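Local atomic coordinates of tryptophan halogenase superfamily (Brevundimonas sp. BAL3, PDB entry 6FRL), a protein that halogenates its substrates in a flavin-dependent manner, preferring bromination over chlorination, and belongs to the tryptophan halogenase family. Residues 30-35 with 177-182; 250-255 with 298-303. One frame throughout, in Å; residues are numbered along the deposited sequence.

Contact 1. Residues 30-35 with 177-182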
loop_
_atom_site.group_PDB
_atom_site.type_symbol
_atom_site.label_atom_id
_atom_site.label_comp_id
_atom_site.label_asym_id
_atom_site.label_seq_id
_atom_site.Cartn_x
_atom_site.Cartn_y
_atom_site.Cartn_z
ATOM N N LEU B 30 -25.660 -1.039 -1.257
ATOM C CA LEU B 30 -26.036 -2.432 -1.508
ATOM C C LEU B 30 -27.125 -2.575 -2.603
ATOM O O LEU B 30 -27.089 -3.532 -3.397
ATOM C CB LEU B 30 -26.463 -3.124 -0.202
ATOM C CG LEU B 30 -25.387 -3.233 0.878
ATOM C CD1 LEU B 30 -25.900 -3.984 2.099
ATOM C CD2 LEU B 30 -24.120 -3.899 0.323
ATOM N N VAL B 31 -28.068 -1.633 -2.664
ATOM C CA VAL B 31 -29.048 -1.608 -3.763
ATOM C C VAL B 31 -28.345 -1.545 -5.122
ATOM O O VAL B 31 -28.609 -2.377 -5.980
ATOM C CB VAL B 31 -30.116 -0.483 -3.560
ATOM C CG1 VAL B 31 -30.794 -0.059 -4.854
ATOM C CG2 VAL B 31 -31.186 -0.947 -2.565
ATOM N N GLN B 32 -27.410 -0.609 -5.303
ATOM C CA GLN B 32 -26.684 -0.497 -6.592
ATOM C C GLN B 32 -25.836 -1.743 -6.912
ATOM O O GLN B 32 -25.783 -2.193 -8.034
ATOM C CB GLN B 32 -25.744 0.722 -6.604
ATOM C CG GLN B 32 -24.866 0.853 -7.862
ATOM C CD GLN B 32 -25.562 1.551 -8.986
ATOM O OE1 GLN B 32 -26.730 1.264 -9.295
ATOM N NE2 GLN B 32 -24.865 2.499 -9.615
ATOM N N HIS B 33 -25.134 -2.239 -5.906
ATOM C CA HIS B 33 -24.183 -3.316 -6.096
ATOM C C HIS B 33 -24.869 -4.658 -6.411
ATOM O O HIS B 33 -24.345 -5.444 -7.146
ATOM C CB HIS B 33 -23.345 -3.425 -4.839
ATOM C CG HIS B 33 -22.171 -4.325 -4.963
ATOM N ND1 HIS B 33 -21.954 -5.402 -4.117
ATOM C CD2 HIS B 33 -21.112 -4.272 -5.794
ATOM C CE1 HIS B 33 -20.808 -5.974 -4.436
ATOM N NE2 HIS B 33 -20.283 -5.312 -5.455
ATOM N N PHE B 34 -26.042 -4.890 -5.827
ATOM C CA PHE B 34 -26.836 -6.091 -6.033
ATOM C C PHE B 34 -28.168 -5.753 -6.756
ATOM O O PHE B 34 -29.198 -6.399 -6.473
ATOM C CB PHE B 34 -27.182 -6.718 -4.658
ATOM C CG PHE B 34 -26.017 -7.308 -3.915
ATOM C CD1 PHE B 34 -25.452 -8.504 -4.333
ATOM C CD2 PHE B 34 -25.530 -6.721 -2.751
ATOM C CE1 PHE B 34 -24.399 -9.089 -3.620
ATOM C CE2 PHE B 34 -24.456 -7.290 -2.052
ATOM C CZ PHE B 34 -23.878 -8.463 -2.494
ATOM N N ARG B 35 -28.154 -4.785 -7.689
ATOM C CA ARG B 35 -29.397 -4.220 -8.282
ATOM C C ARG B 35 -30.362 -5.255 -8.889
ATOM O O ARG B 35 -31.545 -5.270 -8.541
ATOM C CB ARG B 35 -29.090 -3.116 -9.321
ATOM C CG ARG B 35 -30.310 -2.229 -9.661
ATOM C CD ARG B 35 -29.884 -0.991 -10.461
ATOM N NE ARG B 35 -29.404 0.144 -9.671
ATOM C CZ ARG B 35 -30.179 0.964 -8.964
ATOM N NH1 ARG B 35 -31.489 0.794 -8.898
ATOM N NH2 ARG B 35 -29.655 1.972 -8.291
ATOM N N ARG B 177 -32.098 7.619 0.762
ATOM C CA ARG B 177 -33.361 6.868 0.993
ATOM C C ARG B 177 -34.242 6.781 -0.254
ATOM O O ARG B 177 -34.722 5.707 -0.609
ATOM C CB ARG B 177 -34.179 7.473 2.127
ATOM C CG ARG B 177 -35.584 6.903 2.225
ATOM C CD ARG B 177 -36.376 7.435 3.402
ATOM N NE ARG B 177 -37.793 7.076 3.235
ATOM C CZ ARG B 177 -38.800 7.520 4.002
ATOM N NH1 ARG B 177 -38.584 8.367 5.001
ATOM N NH2 ARG B 177 -40.038 7.099 3.770
ATOM N N ALA B 178 -34.467 7.910 -0.907
ATOM C CA ALA B 178 -35.250 7.928 -2.140
ATOM C C ALA B 178 -34.541 7.114 -3.230
ATOM O O ALA B 178 -35.207 6.379 -3.969
ATOM C CB ALA B 178 -35.511 9.351 -2.594
ATOM N N TYR B 179 -33.207 7.201 -3.304
ATOM C CA TYR B 179 -32.424 6.349 -4.217
ATOM C C TYR B 179 -32.572 4.866 -3.918
ATOM O O TYR B 179 -32.704 4.060 -4.835
ATOM C CB TYR B 179 -30.926 6.718 -4.170
ATOM C CG TYR B 179 -30.014 5.921 -5.081
ATOM C CD1 TYR B 179 -29.488 4.691 -4.685
ATOM C CD2 TYR B 179 -29.652 6.425 -6.321
ATOM C CE1 TYR B 179 -28.642 3.963 -5.521
ATOM C CE2 TYR B 179 -28.814 5.710 -7.176
ATOM C CZ TYR B 179 -28.298 4.479 -6.768
ATOM O OH TYR B 179 -27.448 3.790 -7.593
ATOM N N ALA B 180 -32.515 4.502 -2.649
ATOM C CA ALA B 180 -32.542 3.104 -2.269
ATOM C C ALA B 180 -33.927 2.470 -2.527
ATOM O O ALA B 180 -34.010 1.339 -3.078
ATOM C CB ALA B 180 -32.113 2.935 -0.823
ATOM N N GLU B 181 -34.984 3.209 -2.168
ATOM C CA GLU B 181 -36.377 2.788 -2.360
ATOM C C GLU B 181 -36.741 2.593 -3.825
ATOM O O GLU B 181 -37.477 1.682 -4.160
ATOM C CB GLU B 181 -37.341 3.802 -1.713
ATOM C CG GLU B 181 -37.536 3.583 -0.218
ATOM C CD GLU B 181 -38.390 4.652 0.421
ATOM O OE1 GLU B 181 -38.753 5.627 -0.283
ATOM O OE2 GLU B 181 -38.644 4.554 1.644
ATOM N N ALA B 182 -36.214 3.430 -4.715
ATOM C CA ALA B 182 -36.482 3.257 -6.145
ATOM C C ALA B 182 -35.855 1.995 -6.716
ATOM O O ALA B 182 -36.282 1.523 -7.762
ATOM C CB ALA B 182 -36.016 4.473 -6.937
HETATM O O HOH W 1 -32.008 3.366 -7.237
#
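Val-31 and Ala-180 mark the closest backbone approach between the C-terminal turn of helix 20-33 and helix 169-182, their CA atoms 6.1 Å apart. There a methyl, Val-31 CG2, stands 3.7 Å from the carbonyl oxygen Ala-180 O, and its apolar partner Ala-180 CB is 4.4 Å away. Tyr-179, with CG anti to the backbone N (chi1 -179°), carries its ring across to helix 20-33, where Tyr-179 OH lies 3.1 Å from Gln-32 OE1 and hydrogen-bonds Leu-69 O. Gln-32 OE1 meets the ring at its edge. Arg-35 grips Gln-32 OE1 side-on, through NE at 2.9 Å and NH2 at 3.2 Å; NE comes nearly end-on to the carbonyl, NH2 from above its plane, and OE1 lies in the guanidinium plane. Arg-35 NH2 lies 2.9 Å from Tyr-179 OH, the guanidinium plane standing 82° to the ring. Water 1, over the ring face, accepts from Arg-35 NH2 and donates to Tyr-179 O at 2.6 Å, linking the segments. With an alanine in place of Gln-32, Arg-35 NE would probably lose its acceptor and the guanidinium turn more freely. Gln-32 NE2 bonds Gln-68 O, tying the group to the end of helix 61-68. Val-31 packs on Ile-41 of strand 40-45 and, like Ala-180, touches Cys-185 in a loop; helix 20-33 thus lies on a sheet consistent with a Rossmann-type fold, helix 169-182 beside it.

Contact 2. Residues 250-255 with 298-303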
loop_
_atom_site.group_PDB
_atom_site.type_symbol
_atom_site.label_atom_id
_atom_site.label_comp_id
_atom_site.label_asym_id
_atom_site.label_seq_id
_atom_site.Cartn_x
_atom_site.Cartn_y
_atom_site.Cartn_z
ATOM N N ALA B 250 -16.677 15.379 25.857
ATOM C CA ALA B 250 -18.014 15.944 25.699
ATOM C C ALA B 250 -18.039 16.914 24.530
ATOM O O ALA B 250 -16.973 17.351 24.053
ATOM C CB ALA B 250 -18.417 16.677 26.959
ATOM N N ALA B 251 -19.247 17.258 24.076
ATOM C CA ALA B 251 -19.395 18.246 23.033
ATOM C C ALA B 251 -20.762 18.935 23.028
ATOM O O ALA B 251 -21.777 18.324 23.376
ATOM C CB ALA B 251 -19.147 17.603 21.677
ATOM N N TYR B 252 -20.769 20.200 22.603
ATOM C CA TYR B 252 -21.983 20.944 22.333
ATOM C C TYR B 252 -22.068 21.263 20.830
ATOM O O TYR B 252 -21.078 21.658 20.218
ATOM C CB TYR B 252 -21.982 22.249 23.122
ATOM C CG TYR B 252 -22.484 22.146 24.552
ATOM C CD1 TYR B 252 -23.823 21.931 24.821
ATOM C CD2 TYR B 252 -21.620 22.336 25.631
ATOM C CE1 TYR B 252 -24.285 21.880 26.115
ATOM C CE2 TYR B 252 -22.072 22.290 26.932
ATOM C CZ TYR B 252 -23.405 22.052 27.175
ATOM O OH TYR B 252 -23.871 21.975 28.484
ATOM N N ALA B 253 -23.245 21.095 20.232
ATOM C CA ALA B 253 -23.453 21.483 18.832
ATOM C C ALA B 253 -24.681 22.368 18.728
ATOM O O ALA B 253 -25.644 22.201 19.499
ATOM C CB ALA B 253 -23.621 20.259 17.946
ATOM N N VAL B 254 -24.648 23.285 17.769
ATOM C CA VAL B 254 -25.746 24.180 17.537
ATOM C C VAL B 254 -25.682 24.677 16.084
ATOM O O VAL B 254 -24.595 25.096 15.610
ATOM C CB VAL B 254 -25.728 25.353 18.554
ATOM C CG1 VAL B 254 -24.452 26.177 18.446
ATOM C CG2 VAL B 254 -26.941 26.272 18.387
ATOM N N GLN B 255 -26.831 24.597 15.386
ATOM C CA GLN B 255 -26.958 25.146 14.045
ATOM C C GLN B 255 -27.152 26.658 14.140
ATOM O O GLN B 255 -27.843 27.145 15.034
ATOM C CB GLN B 255 -28.129 24.520 13.251
ATOM C CG GLN B 255 -27.975 23.071 12.834
ATOM C CD GLN B 255 -26.936 22.854 11.735
ATOM O OE1 GLN B 255 -25.813 22.412 12.031
ATOM N NE2 GLN B 255 -27.302 23.130 10.473
ATOM N N LEU B 298 -13.604 22.040 32.297
ATOM C CA LEU B 298 -14.655 23.016 32.023
ATOM C C LEU B 298 -16.020 22.549 32.551
ATOM O O LEU B 298 -16.446 21.413 32.341
ATOM C CB LEU B 298 -14.779 23.302 30.520
ATOM C CG LEU B 298 -13.842 24.241 29.749
ATOM C CD1 LEU B 298 -14.258 24.243 28.273
ATOM C CD2 LEU B 298 -13.822 25.652 30.285
ATOM N N SER B 299 -16.698 23.469 33.225
ATOM C CA SER B 299 -18.116 23.347 33.501
ATOM C C SER B 299 -18.908 23.525 32.204
ATOM O O SER B 299 -18.379 24.000 31.179
ATOM C CB SER B 299 -18.537 24.438 34.481
ATOM O OG SER B 299 -18.318 25.726 33.906
ATOM N N ASP B 300 -20.189 23.178 32.271
ATOM C CA ASP B 300 -21.096 23.399 31.151
ATOM C C ASP B 300 -21.255 24.889 30.803
ATOM O O ASP B 300 -21.204 25.238 29.620
ATOM C CB ASP B 300 -22.448 22.720 31.412
ATOM C CG ASP B 300 -22.379 21.207 31.280
ATOM O OD1 ASP B 300 -21.302 20.640 30.994
ATOM O OD2 ASP B 300 -23.417 20.565 31.457
ATOM N N ASP B 301 -21.405 25.761 31.806
ATOM C CA ASP B 301 -21.520 27.212 31.540
ATOM C C ASP B 301 -20.236 27.825 30.974
ATOM O O ASP B 301 -20.312 28.734 30.136
ATOM C CB ASP B 301 -21.962 27.997 32.795
ATOM C CG ASP B 301 -23.344 27.598 33.292
ATOM O OD1 ASP B 301 -24.216 27.203 32.480
ATOM O OD2 ASP B 301 -23.546 27.689 34.516
ATOM N N GLN B 302 -19.072 27.342 31.428
ATOM C CA GLN B 302 -17.769 27.795 30.878
ATOM C C GLN B 302 -17.628 27.411 29.385
ATOM O O GLN B 302 -17.162 28.221 28.555
ATOM C CB GLN B 302 -16.580 27.277 31.720
ATOM C CG GLN B 302 -16.389 27.965 33.090
ATOM C CD GLN B 302 -15.463 27.212 34.064
ATOM O OE1 GLN B 302 -15.017 26.097 33.799
ATOM N NE2 GLN B 302 -15.183 27.821 35.193
ATOM N N ALA B 303 -18.076 26.194 29.057
ATOM C CA ALA B 303 -18.120 25.705 27.681
ATOM C C ALA B 303 -18.995 26.559 26.780
ATOM O O ALA B 303 -18.617 26.887 25.666
ATOM C CB ALA B 303 -18.607 24.260 27.650
#
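Tyr-252 joins strand 250-257, which lies between strands 286-293 and 314-323 of the seven-stranded mixed sheet, to the first turn of helix 300-307, which follows strand 286-293 in the chain and opens with a capping box. The apolar part of the contact is the ring edge: the methyl CB of Ala-303 lies near the ring plane, 4.1 Å from Tyr-252 CE2. With CG beside the backbone N and anti to the carbonyl carbon (chi1 -85°), the Tyr-252 ring leaves the strand toward the helix, where Leu-304 and Leu-307 also pack on it. Phe-293 of strand 286-293 touches both Tyr-252 and Ala-303.

The polar part gathers at the phenol end. Tyr-252 OH is 3.3 Å from Asp-300 OD2, and the carboxylate and ring planes stand 82° apart. The hydroxyl is equally near the aliphatic part of this side chain, with Asp-300 CB 3.3 Å from Tyr-252 OH. The other carboxylate oxygen, Asp-300 OD1, forms a salt bridge with Arg-321 of strand 314-323, which probably helps to fix the acid beside the phenol.

The capping box at the start of the helix probably steadies the turn that carries Asp-300 and Ala-303. Ser-299 occupies the N-cap, and its OG accepts from Gln-302 N at 3.1 Å. In return, Ser-299 N donates to Gln-302 OE1 at 3.2 Å, with an N-H...O angle of 167° and the donor above the amide plane.

How the contacts relate
Contacts 1 and 2 lie in different parts of one chain, their centres 38 Å apart and their nearest atoms about 19 Å apart, so neither touches the other. They follow in series along the sequence. Contact 1 joins two helices beside the six-stranded sheet, whose strand 13-17 leads into helix 20-33 through a glycine pattern consistent with a Rossmann-type dinucleotide site; contact 2 sets a helix on the seven-stranded sheet. A bound MES molecule, probably from the crystallisation liquor, lies about 4 Å from the side chain of Val-31 in contact 1. The two contacts share no residue, and each belongs to a different sheet.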